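Local structure of galactonate dehydratase (Zobellia galactanivorans, 5OLC) at residues K12-Y17 and S65-F70; P16-H21 and G58-I63; C40-T45 and I106-V111. The protein belongs to the enolase superfamily, pairing an N-terminal domain of the mandelate racemase and muconate lactonizing enzyme family with an enolase-type TIM-barrel domain. All coordinates share one frame; numbering follows the deposited sequence.

Contact 1. Residues K12-Y17 and S65-F70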
ATOM      1  N   LYS A  12      14.542  39.124 -31.211  1.00 53.11           N
ATOM      2  CA  LYS A  12      13.993  40.407 -31.655  1.00 54.21           C
ATOM      3  C   LYS A  12      12.487  40.278 -32.018  1.00 60.11           C
ATOM      4  O   LYS A  12      11.704  41.157 -31.623  1.00 60.18           O
ATOM      5  CB  LYS A  12      14.835  41.116 -32.751  1.00 56.66           C
ATOM      6  CG  LYS A  12      14.665  40.663 -34.203  1.00 67.07           C
ATOM      7  CD  LYS A  12      15.038  41.795 -35.164  1.00 70.64           C
ATOM      8  CE  LYS A  12      14.739  41.486 -36.615  1.00 83.51           C
ATOM      9  NZ  LYS A  12      15.756  40.597 -37.254  1.00 95.50           N
ATOM     10  N   LYS A  13      12.078  39.165 -32.693  1.00 56.39           N
ATOM     11  CA  LYS A  13      10.682  38.972 -33.066  1.00 56.10           C
ATOM     12  C   LYS A  13      10.191  37.494 -33.119  1.00 61.90           C
ATOM     13  O   LYS A  13      10.707  36.680 -33.903  1.00 61.91           O
ATOM     14  CB  LYS A  13      10.362  39.704 -34.396  1.00 57.55           C
ATOM     15  CG  LYS A  13      11.055  39.193 -35.661  1.00 52.07           C
ATOM     16  CD  LYS A  13      11.025  40.254 -36.750  1.00 56.34           C
ATOM     17  CE  LYS A  13      11.341  39.706 -38.118  1.00 60.29           C
ATOM     18  NZ  LYS A  13      12.308  40.563 -38.864  1.00 68.97           N
ATOM     19  N   ILE A  14       9.133  37.189 -32.306  1.00 57.99           N
ATOM     20  CA  ILE A  14       8.423  35.896 -32.299  1.00 56.96           C
ATOM     21  C   ILE A  14       7.186  36.108 -33.201  1.00 57.60           C
ATOM     22  O   ILE A  14       6.425  37.048 -32.975  1.00 56.13           O
ATOM     23  CB  ILE A  14       8.030  35.378 -30.866  1.00 59.94           C
ATOM     24  CG1 ILE A  14       9.245  35.302 -29.910  1.00 59.33           C
ATOM     25  CG2 ILE A  14       7.333  34.004 -30.951  1.00 60.84           C
ATOM     26  CD1 ILE A  14       8.912  35.565 -28.478  1.00 60.02           C
ATOM     27  N   GLU A  15       7.010  35.258 -34.234  1.00 53.29           N
ATOM     28  CA  GLU A  15       5.906  35.397 -35.187  1.00 52.23           C
ATOM     29  C   GLU A  15       5.056  34.132 -35.360  1.00 54.73           C
ATOM     30  O   GLU A  15       5.403  33.260 -36.164  1.00 52.98           O
ATOM     31  CB  GLU A  15       6.410  35.902 -36.547  1.00 54.07           C
ATOM     32  CG  GLU A  15       6.702  37.399 -36.570  1.00 71.21           C
ATOM     33  CD  GLU A  15       7.678  37.924 -37.610  1.00 95.93           C
ATOM     34  OE1 GLU A  15       8.111  37.151 -38.499  1.00 85.05           O
ATOM     35  OE2 GLU A  15       8.015  39.127 -37.528  1.00 94.85           O
ATOM     36  N   PRO A  16       3.896  34.048 -34.656  1.00 51.91           N
ATOM     37  CA  PRO A  16       3.012  32.885 -34.837  1.00 51.34           C
ATOM     38  C   PRO A  16       2.140  32.979 -36.093  1.00 54.20           C
ATOM     39  O   PRO A  16       1.643  34.046 -36.417  1.00 53.20           O
ATOM     40  CB  PRO A  16       2.199  32.867 -33.547  1.00 53.50           C
ATOM     41  CG  PRO A  16       2.166  34.302 -33.082  1.00 57.55           C
ATOM     42  CD  PRO A  16       3.340  35.014 -33.673  1.00 53.41           C
ATOM     43  N   TYR A  17       1.997  31.877 -36.824  1.00 52.52           N
ATOM     44  CA  TYR A  17       1.197  31.829 -38.045  1.00 53.70           C
ATOM     45  C   TYR A  17       0.252  30.659 -38.003  1.00 58.39           C
ATOM     46  O   TYR A  17       0.700  29.524 -37.818  1.00 57.60           O
ATOM     47  CB  TYR A  17       2.062  31.710 -39.308  1.00 56.26           C
ATOM     48  CG  TYR A  17       3.148  32.757 -39.442  1.00 60.82           C
ATOM     49  CD1 TYR A  17       2.843  34.062 -39.826  1.00 63.67           C
ATOM     50  CD2 TYR A  17       4.488  32.431 -39.254  1.00 61.88           C
ATOM     51  CE1 TYR A  17       3.840  35.030 -39.965  1.00 64.81           C
ATOM     52  CE2 TYR A  17       5.495  33.390 -39.395  1.00 63.05           C
ATOM     53  CZ  TYR A  17       5.165  34.690 -39.750  1.00 70.11           C
ATOM     54  OH  TYR A  17       6.137  35.655 -39.881  1.00 68.95           O
ATOM     55  N   SER A  65      -2.637  32.492 -29.664  1.00 51.22           N
ATOM     56  CA  SER A  65      -2.831  33.531 -28.655  1.00 49.91           C
ATOM     57  C   SER A  65      -1.922  33.260 -27.472  1.00 52.24           C
ATOM     58  O   SER A  65      -1.517  34.203 -26.782  1.00 50.71           O
ATOM     59  CB  SER A  65      -4.287  33.567 -28.207  1.00 51.90           C
ATOM     60  OG  SER A  65      -5.109  33.859 -29.321  1.00 57.57           O
ATOM     61  N   GLY A  66      -1.640  31.967 -27.250  1.00 48.10           N
ATOM     62  CA  GLY A  66      -0.766  31.492 -26.189  1.00 47.80           C
ATOM     63  C   GLY A  66       0.624  32.041 -26.384  1.00 51.12           C
ATOM     64  O   GLY A  66       1.165  32.665 -25.465  1.00 51.02           O
ATOM     65  N   ILE A  67       1.174  31.880 -27.628  1.00 45.84           N
ATOM     66  CA  ILE A  67       2.491  32.393 -28.018  1.00 44.40           C
ATOM     67  C   ILE A  67       2.523  33.907 -27.752  1.00 53.29           C
ATOM     68  O   ILE A  67       3.464  34.383 -27.102  1.00 55.09           O
ATOM     69  CB  ILE A  67       2.827  32.042 -29.476  1.00 45.47           C
ATOM     70  CG1 ILE A  67       3.077  30.533 -29.628  1.00 44.17           C
ATOM     71  CG2 ILE A  67       4.027  32.857 -29.961  1.00 45.25           C
ATOM     72  CD1 ILE A  67       2.538  29.911 -30.870  1.00 39.84           C
ATOM     73  N   ASP A  68       1.448  34.636 -28.179  1.00 49.02           N
ATOM     74  CA  ASP A  68       1.266  36.075 -27.961  1.00 48.57           C
ATOM     75  C   ASP A  68       1.325  36.445 -26.474  1.00 51.27           C
ATOM     76  O   ASP A  68       1.731  37.566 -26.137  1.00 49.88           O
ATOM     77  CB  ASP A  68      -0.078  36.544 -28.530  1.00 50.88           C
ATOM     78  CG  ASP A  68      -0.265  36.493 -30.041  1.00 65.78           C
ATOM     79  OD1 ASP A  68       0.713  36.189 -30.759  1.00 66.06           O
ATOM     80  OD2 ASP A  68      -1.387  36.788 -30.506  1.00 75.25           O
ATOM     81  N   PHE A  69       0.895  35.507 -25.589  1.00 47.30           N
ATOM     82  CA  PHE A  69       0.908  35.717 -24.140  1.00 46.43           C
ATOM     83  C   PHE A  69       2.327  35.775 -23.597  1.00 49.92           C
ATOM     84  O   PHE A  69       2.625  36.660 -22.798  1.00 47.83           O
ATOM     85  CB  PHE A  69       0.048  34.668 -23.393  1.00 47.33           C
ATOM     86  CG  PHE A  69       0.211  34.704 -21.888  1.00 47.73           C
ATOM     87  CD1 PHE A  69      -0.422  35.682 -21.122  1.00 49.14           C
ATOM     88  CD2 PHE A  69       1.015  33.776 -21.238  1.00 48.89           C
ATOM     89  CE1 PHE A  69      -0.247  35.729 -19.734  1.00 49.19           C
ATOM     90  CE2 PHE A  69       1.182  33.821 -19.854  1.00 50.28           C
ATOM     91  CZ  PHE A  69       0.554  34.798 -19.113  1.00 47.54           C
ATOM     92  N   PHE A  70       3.190  34.843 -24.043  1.00 48.55           N
ATOM     93  CA  PHE A  70       4.593  34.747 -23.619  1.00 48.98           C
ATOM     94  C   PHE A  70       5.516  35.686 -24.350  1.00 54.80           C
ATOM     95  O   PHE A  70       6.612  35.954 -23.845  1.00 56.79           O
ATOM     96  CB  PHE A  70       5.139  33.317 -23.787  1.00 50.71           C
ATOM     97  CG  PHE A  70       4.368  32.251 -23.045  1.00 52.50           C
ATOM     98  CD1 PHE A  70       4.312  32.250 -21.653  1.00 54.54           C
ATOM     99  CD2 PHE A  70       3.712  31.237 -23.737  1.00 54.90           C
ATOM    100  CE1 PHE A  70       3.598  31.276 -20.974  1.00 55.36           C
ATOM    101  CE2 PHE A  70       3.000  30.259 -23.056  1.00 57.53           C
ATOM    102  CZ  PHE A  70       2.954  30.281 -21.678  1.00 55.59           C
TER

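Contact 2. Residues P16-H21 and G58-I63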
ATOM      1  N   PRO A  16       3.896  34.048 -34.656  1.00 51.91           N
ATOM      2  CA  PRO A  16       3.012  32.885 -34.837  1.00 51.34           C
ATOM      3  C   PRO A  16       2.140  32.979 -36.093  1.00 54.20           C
ATOM      4  O   PRO A  16       1.643  34.046 -36.417  1.00 53.20           O
ATOM      5  CB  PRO A  16       2.199  32.867 -33.547  1.00 53.50           C
ATOM      6  CG  PRO A  16       2.166  34.302 -33.082  1.00 57.55           C
ATOM      7  CD  PRO A  16       3.340  35.014 -33.673  1.00 53.41           C
ATOM      8  N   TYR A  17       1.997  31.877 -36.824  1.00 52.52           N
ATOM      9  CA  TYR A  17       1.197  31.829 -38.045  1.00 53.70           C
ATOM     10  C   TYR A  17       0.252  30.659 -38.003  1.00 58.39           C
ATOM     11  O   TYR A  17       0.700  29.524 -37.818  1.00 57.60           O
ATOM     12  CB  TYR A  17       2.062  31.710 -39.308  1.00 56.26           C
ATOM     13  CG  TYR A  17       3.148  32.757 -39.442  1.00 60.82           C
ATOM     14  CD1 TYR A  17       2.843  34.062 -39.826  1.00 63.67           C
ATOM     15  CD2 TYR A  17       4.488  32.431 -39.254  1.00 61.88           C
ATOM     16  CE1 TYR A  17       3.840  35.030 -39.965  1.00 64.81           C
ATOM     17  CE2 TYR A  17       5.495  33.390 -39.395  1.00 63.05           C
ATOM     18  CZ  TYR A  17       5.165  34.690 -39.750  1.00 70.11           C
ATOM     19  OH  TYR A  17       6.137  35.655 -39.881  1.00 68.95           O
ATOM     20  N   VAL A  18      -1.061  30.936 -38.164  1.00 55.58           N
ATOM     21  CA  VAL A  18      -2.124  29.931 -38.217  1.00 54.86           C
ATOM     22  C   VAL A  18      -2.346  29.647 -39.690  1.00 62.05           C
ATOM     23  O   VAL A  18      -2.706  30.558 -40.446  1.00 62.94           O
ATOM     24  CB  VAL A  18      -3.435  30.379 -37.537  1.00 56.63           C
ATOM     25  CG1 VAL A  18      -4.515  29.323 -37.707  1.00 55.93           C
ATOM     26  CG2 VAL A  18      -3.220  30.693 -36.074  1.00 55.86           C
ATOM     27  N   ILE A  19      -2.092  28.410 -40.105  1.00 59.67           N
ATOM     28  CA  ILE A  19      -2.233  28.045 -41.509  1.00 60.46           C
ATOM     29  C   ILE A  19      -3.400  27.073 -41.664  1.00 68.93           C
ATOM     30  O   ILE A  19      -3.511  26.117 -40.894  1.00 69.25           O
ATOM     31  CB  ILE A  19      -0.888  27.580 -42.153  1.00 62.70           C
ATOM     32  CG1 ILE A  19      -0.195  26.450 -41.336  1.00 62.22           C
ATOM     33  CG2 ILE A  19       0.040  28.786 -42.340  1.00 62.37           C
ATOM     34  CD1 ILE A  19       0.906  25.628 -42.073  1.00 59.12           C
ATOM     35  N   SER A  20      -4.310  27.371 -42.615  1.00 68.06           N
ATOM     36  CA  SER A  20      -5.527  26.594 -42.863  1.00 69.17           C
ATOM     37  C   SER A  20      -5.603  25.949 -44.263  1.00 77.74           C
ATOM     38  O   SER A  20      -5.101  26.531 -45.226  1.00 78.50           O
ATOM     39  CB  SER A  20      -6.747  27.478 -42.626  1.00 72.32           C
ATOM     40  OG  SER A  20      -7.935  26.702 -42.595  1.00 82.98           O
ATOM     41  N   HIS A  21      -6.242  24.754 -44.376  1.00 77.05           N
ATOM     42  CA  HIS A  21      -6.448  24.021 -45.645  1.00 78.40           C
ATOM     43  C   HIS A  21      -7.533  22.931 -45.519  1.00 86.54           C
ATOM     44  O   HIS A  21      -7.453  22.104 -44.615  1.00 87.22           O
ATOM     45  CB  HIS A  21      -5.110  23.475 -46.211  1.00 79.10           C
ATOM     46  CG  HIS A  21      -5.145  22.081 -46.759  1.00 82.60           C
ATOM     47  ND1 HIS A  21      -5.673  21.806 -48.008  1.00 84.57           N
ATOM     48  CD2 HIS A  21      -4.671  20.933 -46.222  1.00 84.54           C
ATOM     49  CE1 HIS A  21      -5.531  20.498 -48.178  1.00 84.17           C
ATOM     50  NE2 HIS A  21      -4.924  19.933 -47.133  1.00 84.42           N
ATOM     51  N   GLY A  58      -2.500  21.110 -31.354  1.00 62.89           N
ATOM     52  CA  GLY A  58      -3.835  21.339 -30.814  1.00 62.89           C
ATOM     53  C   GLY A  58      -4.645  22.360 -31.590  1.00 67.10           C
ATOM     54  O   GLY A  58      -4.487  22.449 -32.810  1.00 68.54           O
ATOM     55  N   PRO A  59      -5.521  23.162 -30.924  1.00 61.37           N
ATOM     56  CA  PRO A  59      -6.325  24.158 -31.667  1.00 59.70           C
ATOM     57  C   PRO A  59      -5.530  25.424 -32.028  1.00 58.48           C
ATOM     58  O   PRO A  59      -5.265  26.301 -31.187  1.00 57.68           O
ATOM     59  CB  PRO A  59      -7.528  24.414 -30.742  1.00 61.45           C
ATOM     60  CG  PRO A  59      -7.280  23.597 -29.489  1.00 65.91           C
ATOM     61  CD  PRO A  59      -5.842  23.207 -29.486  1.00 62.03           C
ATOM     62  N   ALA A  60      -5.137  25.490 -33.301  1.00 50.98           N
ATOM     63  CA  ALA A  60      -4.315  26.536 -33.894  1.00 49.57           C
ATOM     64  C   ALA A  60      -4.487  27.944 -33.285  1.00 55.14           C
ATOM     65  O   ALA A  60      -3.572  28.427 -32.619  1.00 56.29           O
ATOM     66  CB  ALA A  60      -4.523  26.576 -35.392  1.00 49.51           C
ATOM     67  N   ALA A  61      -5.651  28.577 -33.475  1.00 51.30           N
ATOM     68  CA  ALA A  61      -5.928  29.943 -33.029  1.00 50.56           C
ATOM     69  C   ALA A  61      -5.814  30.173 -31.507  1.00 54.71           C
ATOM     70  O   ALA A  61      -5.567  31.304 -31.070  1.00 52.03           O
ATOM     71  CB  ALA A  61      -7.285  30.366 -33.533  1.00 51.23           C
ATOM     72  N   VAL A  62      -5.969  29.089 -30.712  1.00 53.44           N
ATOM     73  CA  VAL A  62      -5.855  29.122 -29.251  1.00 53.66           C
ATOM     74  C   VAL A  62      -4.389  29.079 -28.873  1.00 57.54           C
ATOM     75  O   VAL A  62      -3.982  29.750 -27.914  1.00 57.11           O
ATOM     76  CB  VAL A  62      -6.646  27.999 -28.543  1.00 57.80           C
ATOM     77  CG1 VAL A  62      -7.089  28.452 -27.155  1.00 57.82           C
ATOM     78  CG2 VAL A  62      -7.849  27.567 -29.369  1.00 57.66           C
ATOM     79  N   ILE A  63      -3.595  28.288 -29.636  1.00 53.63           N
ATOM     80  CA  ILE A  63      -2.146  28.165 -29.435  1.00 53.88           C
ATOM     81  C   ILE A  63      -1.463  29.492 -29.827  1.00 56.61           C
ATOM     82  O   ILE A  63      -0.543  29.953 -29.141  1.00 56.60           O
ATOM     83  CB  ILE A  63      -1.581  26.910 -30.190  1.00 57.19           C
ATOM     84  CG1 ILE A  63      -1.982  25.602 -29.463  1.00 57.35           C
ATOM     85  CG2 ILE A  63      -0.049  26.968 -30.388  1.00 57.62           C
ATOM     86  CD1 ILE A  63      -2.160  24.465 -30.350  1.00 61.57           C
TER

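Contact 3. Residues C40-T45 and I106-V111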
ATOM      1  N   CYS A  40      -0.984  25.770 -36.092  1.00 48.98           N
ATOM      2  CA  CYS A  40      -0.236  26.978 -35.746  1.00 48.63           C
ATOM      3  C   CYS A  40       1.260  26.637 -35.772  1.00 51.66           C
ATOM      4  O   CYS A  40       1.641  25.543 -35.361  1.00 52.45           O
ATOM      5  CB  CYS A  40      -0.667  27.526 -34.388  1.00 49.35           C
ATOM      6  SG  CYS A  40       0.306  28.943 -33.815  1.00 53.55           S
ATOM      7  N   ILE A  41       2.097  27.563 -36.281  1.00 46.71           N
ATOM      8  CA  ILE A  41       3.561  27.456 -36.462  1.00 45.29           C
ATOM      9  C   ILE A  41       4.199  28.780 -35.934  1.00 49.57           C
ATOM     10  O   ILE A  41       3.547  29.815 -36.013  1.00 50.87           O
ATOM     11  CB  ILE A  41       3.799  27.307 -38.006  1.00 48.28           C
ATOM     12  CG1 ILE A  41       3.228  25.992 -38.597  1.00 48.61           C
ATOM     13  CG2 ILE A  41       5.224  27.499 -38.417  1.00 48.82           C
ATOM     14  CD1 ILE A  41       4.014  24.727 -38.465  1.00 53.84           C
ATOM     15  N   VAL A  42       5.454  28.763 -35.448  1.00 45.16           N
ATOM     16  CA  VAL A  42       6.185  29.970 -35.000  1.00 45.17           C
ATOM     17  C   VAL A  42       7.518  30.132 -35.704  1.00 53.40           C
ATOM     18  O   VAL A  42       8.175  29.140 -36.019  1.00 55.07           O
ATOM     19  CB  VAL A  42       6.482  30.059 -33.488  1.00 48.28           C
ATOM     20  CG1 VAL A  42       5.632  31.097 -32.783  1.00 47.11           C
ATOM     21  CG2 VAL A  42       6.460  28.695 -32.809  1.00 48.36           C
ATOM     22  N   LYS A  43       7.973  31.395 -35.813  1.00 49.77           N
ATOM     23  CA  LYS A  43       9.282  31.773 -36.307  1.00 49.07           C
ATOM     24  C   LYS A  43       9.858  32.778 -35.303  1.00 54.17           C
ATOM     25  O   LYS A  43       9.362  33.904 -35.163  1.00 52.89           O
ATOM     26  CB  LYS A  43       9.214  32.377 -37.715  1.00 50.81           C
ATOM     27  CG  LYS A  43      10.567  32.503 -38.417  1.00 42.94           C
ATOM     28  CD  LYS A  43      10.490  33.599 -39.443  1.00 44.46           C
ATOM     29  CE  LYS A  43      11.578  33.508 -40.474  1.00 54.92           C
ATOM     30  NZ  LYS A  43      11.201  34.185 -41.749  1.00 58.12           N
ATOM     31  N   ILE A  44      10.881  32.339 -34.563  1.00 52.46           N
ATOM     32  CA  ILE A  44      11.570  33.220 -33.631  1.00 52.19           C
ATOM     33  C   ILE A  44      12.805  33.648 -34.379  1.00 57.18           C
ATOM     34  O   ILE A  44      13.528  32.801 -34.909  1.00 57.27           O
ATOM     35  CB  ILE A  44      11.907  32.582 -32.247  1.00 54.67           C
ATOM     36  CG1 ILE A  44      10.639  31.998 -31.582  1.00 54.16           C
ATOM     37  CG2 ILE A  44      12.603  33.625 -31.320  1.00 54.79           C
ATOM     38  CD1 ILE A  44      10.871  30.945 -30.623  1.00 54.71           C
ATOM     39  N   THR A  45      13.014  34.968 -34.466  1.00 54.02           N
ATOM     40  CA  THR A  45      14.179  35.543 -35.124  1.00 53.38           C
ATOM     41  C   THR A  45      14.946  36.433 -34.122  1.00 54.08           C
ATOM     42  O   THR A  45      14.362  37.233 -33.374  1.00 49.74           O
ATOM     43  CB  THR A  45      13.861  36.220 -36.499  1.00 66.11           C
ATOM     44  OG1 THR A  45      13.874  37.640 -36.368  1.00 72.01           O
ATOM     45  CG2 THR A  45      12.548  35.740 -37.150  1.00 62.88           C
ATOM     46  N   ILE A 106       4.180  26.858 -25.225  1.00 43.18           N
ATOM     47  CA  ILE A 106       5.542  26.656 -24.671  1.00 41.82           C
ATOM     48  C   ILE A 106       6.326  25.686 -25.554  1.00 42.87           C
ATOM     49  O   ILE A 106       7.501  25.941 -25.811  1.00 42.72           O
ATOM     50  CB  ILE A 106       5.583  26.245 -23.161  1.00 44.88           C
ATOM     51  CG1 ILE A 106       4.902  27.298 -22.256  1.00 44.36           C
ATOM     52  CG2 ILE A 106       7.027  26.049 -22.702  1.00 47.55           C
ATOM     53  CD1 ILE A 106       4.948  27.061 -20.747  1.00 36.99           C
ATOM     54  N   SER A 107       5.672  24.600 -26.046  1.00 38.37           N
ATOM     55  CA  SER A 107       6.278  23.601 -26.950  1.00 37.59           C
ATOM     56  C   SER A 107       6.753  24.241 -28.250  1.00 41.73           C
ATOM     57  O   SER A 107       7.899  24.023 -28.655  1.00 40.22           O
ATOM     58  CB  SER A 107       5.298  22.483 -27.296  1.00 40.06           C
ATOM     59  OG  SER A 107       4.868  21.715 -26.186  1.00 51.41           O
ATOM     60  N   ALA A 108       5.848  25.013 -28.915  1.00 40.13           N
ATOM     61  CA  ALA A 108       6.080  25.714 -30.174  1.00 40.20           C
ATOM     62  C   ALA A 108       7.309  26.613 -30.102  1.00 47.16           C
ATOM     63  O   ALA A 108       8.188  26.461 -30.950  1.00 49.34           O
ATOM     64  CB  ALA A 108       4.845  26.499 -30.549  1.00 40.92           C
ATOM     65  N   ILE A 109       7.414  27.493 -29.056  1.00 42.78           N
ATOM     66  CA  ILE A 109       8.577  28.358 -28.805  1.00 41.83           C
ATOM     67  C   ILE A 109       9.834  27.493 -28.597  1.00 45.52           C
ATOM     68  O   ILE A 109      10.847  27.763 -29.230  1.00 44.99           O
ATOM     69  CB  ILE A 109       8.320  29.334 -27.617  1.00 44.72           C
ATOM     70  CG1 ILE A 109       7.233  30.377 -27.979  1.00 44.49           C
ATOM     71  CG2 ILE A 109       9.618  30.023 -27.150  1.00 44.23           C
ATOM     72  CD1 ILE A 109       6.374  30.826 -26.839  1.00 51.47           C
ATOM     73  N   ASP A 110       9.756  26.439 -27.747  1.00 42.95           N
ATOM     74  CA  ASP A 110      10.870  25.523 -27.463  1.00 42.75           C
ATOM     75  C   ASP A 110      11.492  24.929 -28.740  1.00 45.24           C
ATOM     76  O   ASP A 110      12.675  25.153 -28.979  1.00 44.31           O
ATOM     77  CB  ASP A 110      10.463  24.426 -26.457  1.00 45.19           C
ATOM     78  CG  ASP A 110      11.632  23.737 -25.777  1.00 60.74           C
ATOM     79  OD1 ASP A 110      12.267  24.377 -24.900  1.00 63.28           O
ATOM     80  OD2 ASP A 110      11.901  22.550 -26.104  1.00 62.68           O
ATOM     81  N   VAL A 111      10.689  24.255 -29.595  1.00 41.56           N
ATOM     82  CA  VAL A 111      11.150  23.622 -30.846  1.00 41.11           C
ATOM     83  C   VAL A 111      11.893  24.639 -31.743  1.00 46.94           C
ATOM     84  O   VAL A 111      12.960  24.318 -32.280  1.00 46.98           O
ATOM     85  CB  VAL A 111      10.001  22.866 -31.571  1.00 44.26           C
ATOM     86  CG1 VAL A 111      10.472  22.200 -32.861  1.00 43.73           C
ATOM     87  CG2 VAL A 111       9.364  21.827 -30.645  1.00 43.41           C
TER

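Contact 1. Residues K12-Y17 and S65-F70
A proline within a strand, P16, meets a helix with its ring carbons beside a charged group, CG of P16 lying 3.3 Å from OD1 of D68. This is a van der Waals approach and no hydrogen bond spans the two segments; the carboxylate finds its polar partner along its own helix, where OD2 pairs with K64 in a salt bridge. The apolar share of the contact belongs to I67. Its CG2 branch reaches between two strand residues, 3.6 Å from CG2 of I14 and 3.9 Å from CG of P16, while CD1 passes CB of P16 at 4.0 Å. The first torsion of I67 (chi1 -70°) sets CG2 opposite the backbone N and thereby presents that methyl to the strand. I14 adopts the same arrangement (chi1 -54°), and the two isoleucines meet through their CG2 methyls with their side chains at a slant. Across the other face of strand 12-17, the hydroxyl OH of Y17 gives a hydrogen bond of 2.8 Å to OE1 of E15, reaching it from above the carboxylate plane. The axes of segments 12-17 and 65-70 run nearly antiparallel (168°) and approach to 8.6 Å. Within this chain, strand 11-22 is an outer strand of the three-stranded antiparallel sheet of the N-terminal domain and pairs with strand 36-46, whose V42 touches both I14 and I67; I67 also reaches A108 of helix 101-120, and F69, on helix 60-70 itself, packs on P59 of a second subunit.

Contact 2. Residues P16-H21 and G58-I63
V18 carries its CG1 methyl opposite the backbone N (chi1 176°) and CG2 opposite the carbonyl carbon, a setting that turns both branches onto the start of helix 60-70. CG1 meets the CB methyl of A60 at 3.6 Å, while CG2 lies over the peptide that follows, 4.1 Å from the backbone N of A61. The CA atoms of V18 and A60 are 5.9 Å apart, a closeness consistent with the small side chain of A60. Here the chain, having completed the three-stranded antiparallel sheet of the N-terminal domain, turns through G58 and P59 into the helix that packs on that sheet, an arrangement consistent with the N-terminal domain of enolase-superfamily proteins. The carbonyl of P59 anchors the first turn, its O accepting from N of V62 at 2.9 Å and from N of I63 at 3.0 Å. V18 also touches K64, one turn on from A60, and D383. On the reverse face of the strand, I19 lies against L345 and V349 of helix 344-349. From segment 58-63, P59 packs on Y96 and V62 on V101 of a second subunit.

Contact 3. Residues C40-T45 and I106-V111
V42 and I44, two residues apart on strand 40-45, both direct their side chains at helix 106-111, and each touches a carbonyl oxygen as well as a side chain. In V42 the CG2 methyl does the work, 3.5 Å from CB of A108 and 3.4 Å from the backbone O of that same residue. I44 uses the far end of its chain: with CG1 opposite the carbonyl carbon (chi1 -54°) and the next torsion extended (chi2 156°), CD1 is carried out to 3.5 Å from O of I109 and 3.8 Å from CG2 of I109. The CG2 branch of I109 stands opposite its own backbone N, and the two isoleucine side chains cross at about a right angle. The axes of segments 40-45 and 106-111 cross at -44° and approach to 8.1 Å, the CA atoms of V42 and A108 being the nearest pair. M89 of helix 82-93 lies against I109. All four touching residues are buried and no hydrogen bond joins the segments, which suggests that dispersion and the exclusion of water, together with the fit of methyl groups to helix backbone, dominate here.

In the fold
Contacts 1 and 2 are successive stations along one pairing, strand 11-22 on helix 60-70, with P16 and Y17 common to their strand segments; contact 3 sets the neighbouring strand 36-46 on helix 101-120. Contact 3 is wholly buried and untouched by other chains. Contact 1 is partly buried, contact 2 is buried except for A61, which is exposed, and both reach a second subunit. The chemistry differs: a carboxylate enters only contact 1, whereas the other two rest on methyls against methyls and main chain. Backbone bonding of Y17 with I41 and E15 with K43 ties the strands together, and packing of F70 on I106 joins contacts 1 and 3.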